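Local structure of RNA-dependent RNA Polymerase (Bombyx mori cytoplasmic polyhedrosis virus, 6TZ0) at residues L1071-Y1083 and Y1130-L1143. The protein catalyses RNA-templated RNA synthesis, transcribing the double-stranded viral genome into plus strands and probably making the complementary minus strands during genome replication. Residues are numbered along the deposited sequence; the frame is centred on the assembly and turned at random.
Sequences LLRLDVASIRGNY and YYSLYGNVEYHYVL
Arg-1080 crosses the Tyr-1141 ring at about a right angle, its CG over one face in a CH-pi contact 3.8 Å from the ring centroid. The chain then bends at chi2 (-104°), carrying the guanidinium across the same ring. Arg-1080 CZ lies 4.2 Å from the centroid of the Tyr-1141 ring in an off-centre cation-pi contact, the two planes 40° apart. On another side of the short helix, Leu-1074 drops CD2 over the centre of the Tyr-1130 ring, 3.6 Å from its centroid. The CB of Ser-1078 meets CE2 of that ring obliquely, and the carboxylate of Asp-1075 stands nearly perpendicular to it, with OD1 at the hydroxyl edge. Ser-1078 OG hydrogen-bonds back to Asp-1075 O from above the carbonyl plane. CB of Tyr-1130 rests against CE1 of Tyr-1083. Between the Tyr-1130 and Tyr-1141 contacts the backbones meet: Tyr-1139 N donates to Ile-1079 O (2.7 Å, N-H...O angle 160°), tying the last helical turn, just before Gly-1081, to the chain entering strand 1141-1142. CG2 of Ile-1079 lies alongside CG2 of Val-1137. Arg-1080 O sits over one face of the His-1140 ring, toward its rim. Further out, Tyr-1139 OH and Tyr-1022 OH share a hydrogen bond. In this C-terminal region, helix 1074-1080 is cradled by the end of helix 1118-1132 and the chain before strand 1141-1142, which pairs antiparallel with 867-868; helix 1174-1188 touches both Asp-1075 and Tyr-1141.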
# COMPACT_ATOMS: atom_id res chain seq x y z
N LEU A 1071 -6.50 36.34 10.57
CA LEU A 1071 -6.79 37.55 11.33
C LEU A 1071 -7.36 37.20 12.70
O LEU A 1071 -6.77 37.51 13.74
CB LEU A 1071 -7.74 38.45 10.53
CG LEU A 1071 -7.97 39.94 10.84
CD1 LEU A 1071 -8.95 40.20 11.99
CD2 LEU A 1071 -6.64 40.62 11.12
N LEU A 1072 -8.52 36.55 12.71
CA LEU A 1072 -9.07 35.94 13.91
C LEU A 1072 -9.05 34.44 13.72
O LEU A 1072 -9.70 33.91 12.81
CB LEU A 1072 -10.50 36.43 14.18
CG LEU A 1072 -10.66 37.90 14.54
CD1 LEU A 1072 -12.13 38.25 14.67
CD2 LEU A 1072 -9.92 38.23 15.82
N ARG A 1073 -8.28 33.75 14.56
CA ARG A 1073 -8.13 32.30 14.45
C ARG A 1073 -8.67 31.58 15.68
O ARG A 1073 -9.33 30.55 15.55
CB ARG A 1073 -6.66 31.94 14.21
CG ARG A 1073 -6.39 30.45 14.07
CD ARG A 1073 -7.12 29.89 12.86
NE ARG A 1073 -6.62 30.45 11.61
CZ ARG A 1073 -7.26 30.36 10.45
NH1 ARG A 1073 -6.73 30.89 9.35
NH2 ARG A 1073 -8.43 29.74 10.37
N LEU A 1074 -8.42 32.12 16.87
CA LEU A 1074 -8.89 31.47 18.08
C LEU A 1074 -10.39 31.69 18.26
O LEU A 1074 -11.13 30.75 18.58
CB LEU A 1074 -8.09 32.00 19.28
CG LEU A 1074 -8.06 31.28 20.62
CD1 LEU A 1074 -6.71 31.51 21.27
CD2 LEU A 1074 -9.16 31.76 21.54
N ASP A 1075 -10.85 32.92 18.02
CA ASP A 1075 -12.23 33.27 18.33
C ASP A 1075 -13.19 32.76 17.26
O ASP A 1075 -14.37 32.51 17.53
CB ASP A 1075 -12.35 34.78 18.51
CG ASP A 1075 -13.67 35.21 19.11
OD1 ASP A 1075 -13.87 34.97 20.32
OD2 ASP A 1075 -14.50 35.78 18.39
N VAL A 1076 -12.71 32.59 16.03
CA VAL A 1076 -13.53 32.00 14.98
C VAL A 1076 -13.66 30.50 15.20
O VAL A 1076 -14.77 29.96 15.32
CB VAL A 1076 -12.94 32.28 13.59
CG1 VAL A 1076 -13.73 31.54 12.53
CG2 VAL A 1076 -12.95 33.75 13.29
N ALA A 1077 -12.52 29.81 15.28
CA ALA A 1077 -12.52 28.36 15.33
C ALA A 1077 -13.00 27.84 16.68
O ALA A 1077 -13.33 26.67 16.81
CB ALA A 1077 -11.12 27.83 15.04
N SER A 1078 -13.05 28.71 17.69
CA SER A 1078 -13.63 28.33 18.97
C SER A 1078 -15.13 28.10 18.84
O SER A 1078 -15.63 27.00 19.10
CB SER A 1078 -13.36 29.41 20.00
OG SER A 1078 -14.08 30.59 19.69
N ILE A 1079 -15.86 29.13 18.41
CA ILE A 1079 -17.31 28.98 18.31
C ILE A 1079 -17.69 28.15 17.10
O ILE A 1079 -18.81 27.64 17.03
CB ILE A 1079 -17.99 30.37 18.33
CG1 ILE A 1079 -17.60 31.23 17.13
CG2 ILE A 1079 -17.64 31.11 19.61
CD1 ILE A 1079 -18.66 31.29 16.05
N ARG A 1080 -16.78 27.97 16.14
CA ARG A 1080 -17.04 27.00 15.07
C ARG A 1080 -16.72 25.59 15.53
O ARG A 1080 -17.61 24.74 15.66
CB ARG A 1080 -16.24 27.38 13.82
CG ARG A 1080 -16.42 26.46 12.62
CD ARG A 1080 -15.24 25.53 12.39
NE ARG A 1080 -15.40 24.77 11.16
CZ ARG A 1080 -15.02 25.20 9.96
NH1 ARG A 1080 -14.46 26.39 9.84
NH2 ARG A 1080 -15.21 24.44 8.89
N GLY A 1081 -15.45 25.31 15.80
CA GLY A 1081 -15.02 23.96 16.11
C GLY A 1081 -14.32 23.79 17.44
O GLY A 1081 -14.93 23.82 18.51
N ASN A 1082 -13.00 23.61 17.35
CA ASN A 1082 -12.13 23.18 18.43
C ASN A 1082 -11.42 24.35 19.09
O ASN A 1082 -11.63 25.52 18.75
CB ASN A 1082 -11.15 22.15 17.87
CG ASN A 1082 -10.46 22.62 16.60
OD1 ASN A 1082 -10.62 23.77 16.18
ND2 ASN A 1082 -9.71 21.73 15.97
N TYR A 1083 -10.55 24.05 20.05
CA TYR A 1083 -9.65 25.08 20.55
C TYR A 1083 -8.42 25.16 19.66
O TYR A 1083 -8.18 26.19 19.01
CB TYR A 1083 -9.26 24.79 22.01
CG TYR A 1083 -8.50 25.91 22.66
CD1 TYR A 1083 -9.14 27.10 23.01
CD2 TYR A 1083 -7.14 25.80 22.94
CE1 TYR A 1083 -8.45 28.13 23.61
CE2 TYR A 1083 -6.45 26.83 23.54
CZ TYR A 1083 -7.11 27.99 23.87
OH TYR A 1083 -6.43 29.02 24.47
N TYR A 1130 -10.89 29.02 28.19
CA TYR A 1130 -11.62 29.74 27.16
C TYR A 1130 -13.04 29.21 27.01
O TYR A 1130 -13.90 29.91 26.46
CB TYR A 1130 -10.88 29.65 25.83
CG TYR A 1130 -11.38 30.67 24.83
CD1 TYR A 1130 -11.01 32.00 24.94
CD2 TYR A 1130 -12.23 30.31 23.80
CE1 TYR A 1130 -11.47 32.94 24.04
CE2 TYR A 1130 -12.69 31.24 22.91
CZ TYR A 1130 -12.30 32.55 23.02
OH TYR A 1130 -12.77 33.47 22.11
N TYR A 1131 -13.32 28.00 27.47
CA TYR A 1131 -14.72 27.58 27.45
C TYR A 1131 -15.50 28.14 28.64
O TYR A 1131 -16.70 28.39 28.51
CB TYR A 1131 -14.81 26.05 27.43
CG TYR A 1131 -16.21 25.53 27.22
CD1 TYR A 1131 -16.80 25.56 25.96
CD2 TYR A 1131 -16.95 25.00 28.27
CE1 TYR A 1131 -18.07 25.08 25.75
CE2 TYR A 1131 -18.22 24.51 28.07
CZ TYR A 1131 -18.78 24.56 26.80
OH TYR A 1131 -20.05 24.08 26.60
N SER A 1132 -14.83 28.34 29.78
CA SER A 1132 -15.53 28.85 30.95
C SER A 1132 -15.90 30.32 30.80
O SER A 1132 -16.90 30.78 31.37
CB SER A 1132 -14.69 28.64 32.21
OG SER A 1132 -13.50 29.41 32.15
N LEU A 1133 -15.12 31.08 30.04
CA LEU A 1133 -15.40 32.48 29.74
C LEU A 1133 -15.66 32.62 28.25
O LEU A 1133 -14.75 32.37 27.45
CB LEU A 1133 -14.26 33.39 30.17
CG LEU A 1133 -13.98 33.55 31.66
CD1 LEU A 1133 -12.75 34.41 31.85
CD2 LEU A 1133 -15.19 34.15 32.36
N TYR A 1134 -16.87 33.04 27.89
CA TYR A 1134 -17.31 33.27 26.50
C TYR A 1134 -17.22 31.99 25.66
O TYR A 1134 -16.61 31.98 24.59
CB TYR A 1134 -16.54 34.41 25.83
CG TYR A 1134 -16.73 35.75 26.49
CD1 TYR A 1134 -17.91 36.47 26.31
CD2 TYR A 1134 -15.73 36.30 27.29
CE1 TYR A 1134 -18.09 37.70 26.92
CE2 TYR A 1134 -15.91 37.54 27.90
CZ TYR A 1134 -17.09 38.23 27.71
OH TYR A 1134 -17.26 39.45 28.31
N GLY A 1135 -17.81 30.92 26.16
CA GLY A 1135 -17.99 29.69 25.42
C GLY A 1135 -19.44 29.32 25.20
O GLY A 1135 -19.72 28.20 24.77
N ASN A 1136 -20.37 30.24 25.48
CA ASN A 1136 -21.78 29.89 25.43
C ASN A 1136 -22.32 29.91 24.00
O ASN A 1136 -23.16 29.08 23.64
CB ASN A 1136 -22.58 30.82 26.35
CG ASN A 1136 -22.32 32.29 26.10
OD1 ASN A 1136 -21.61 32.67 25.17
ND2 ASN A 1136 -22.91 33.14 26.93
N VAL A 1137 -21.87 30.85 23.17
CA VAL A 1137 -22.30 30.84 21.78
C VAL A 1137 -21.38 29.93 20.97
O VAL A 1137 -20.19 29.80 21.27
CB VAL A 1137 -22.36 32.27 21.20
CG1 VAL A 1137 -23.33 33.13 21.99
CG2 VAL A 1137 -21.00 32.91 21.16
N GLU A 1138 -21.96 29.26 19.98
CA GLU A 1138 -21.26 28.30 19.14
C GLU A 1138 -22.10 28.08 17.90
O GLU A 1138 -23.33 28.20 17.95
CB GLU A 1138 -20.99 26.99 19.89
CG GLU A 1138 -22.25 26.25 20.33
CD GLU A 1138 -21.94 25.03 21.18
OE1 GLU A 1138 -20.74 24.79 21.46
OE2 GLU A 1138 -22.89 24.32 21.56
N TYR A 1139 -21.45 27.78 16.78
CA TYR A 1139 -22.30 27.82 15.59
C TYR A 1139 -22.21 26.57 14.71
O TYR A 1139 -23.24 26.18 14.14
CB TYR A 1139 -21.98 29.07 14.79
CG TYR A 1139 -23.10 29.43 13.87
CD1 TYR A 1139 -24.31 29.86 14.38
CD2 TYR A 1139 -22.96 29.34 12.49
CE1 TYR A 1139 -25.35 30.17 13.56
CE2 TYR A 1139 -24.00 29.67 11.66
CZ TYR A 1139 -25.19 30.08 12.20
OH TYR A 1139 -26.24 30.41 11.39
N HIS A 1140 -21.03 25.96 14.58
CA HIS A 1140 -20.83 24.61 14.03
C HIS A 1140 -21.29 24.47 12.57
O HIS A 1140 -22.31 23.85 12.27
CB HIS A 1140 -21.52 23.55 14.90
CG HIS A 1140 -20.91 23.37 16.25
ND1 HIS A 1140 -21.28 24.12 17.34
CD2 HIS A 1140 -19.95 22.52 16.68
CE1 HIS A 1140 -20.58 23.73 18.39
NE2 HIS A 1140 -19.76 22.76 18.02
N TYR A 1141 -20.54 25.10 11.68
CA TYR A 1141 -20.69 24.83 10.26
C TYR A 1141 -19.56 23.91 9.77
O TYR A 1141 -18.54 23.75 10.42
CB TYR A 1141 -20.71 26.12 9.44
CG TYR A 1141 -19.46 26.97 9.51
CD1 TYR A 1141 -19.28 27.92 10.50
CD2 TYR A 1141 -18.47 26.84 8.55
CE1 TYR A 1141 -18.15 28.69 10.55
CE2 TYR A 1141 -17.34 27.62 8.59
CZ TYR A 1141 -17.18 28.54 9.59
OH TYR A 1141 -16.06 29.32 9.64
N VAL A 1142 -19.78 23.30 8.60
CA VAL A 1142 -18.82 22.39 7.98
C VAL A 1142 -18.70 22.74 6.50
O VAL A 1142 -19.70 22.74 5.78
CB VAL A 1142 -19.23 20.91 8.13
CG1 VAL A 1142 -18.30 20.02 7.35
CG2 VAL A 1142 -19.23 20.47 9.58
N LEU A 1143 -17.48 23.04 6.06
CA LEU A 1143 -17.12 23.09 4.64
C LEU A 1143 -16.07 22.03 4.34
O LEU A 1143 -15.74 21.20 5.19
CB LEU A 1143 -16.60 24.47 4.21
CG LEU A 1143 -17.58 25.59 3.87
CD1 LEU A 1143 -18.66 25.10 2.92
CD2 LEU A 1143 -18.18 26.25 5.07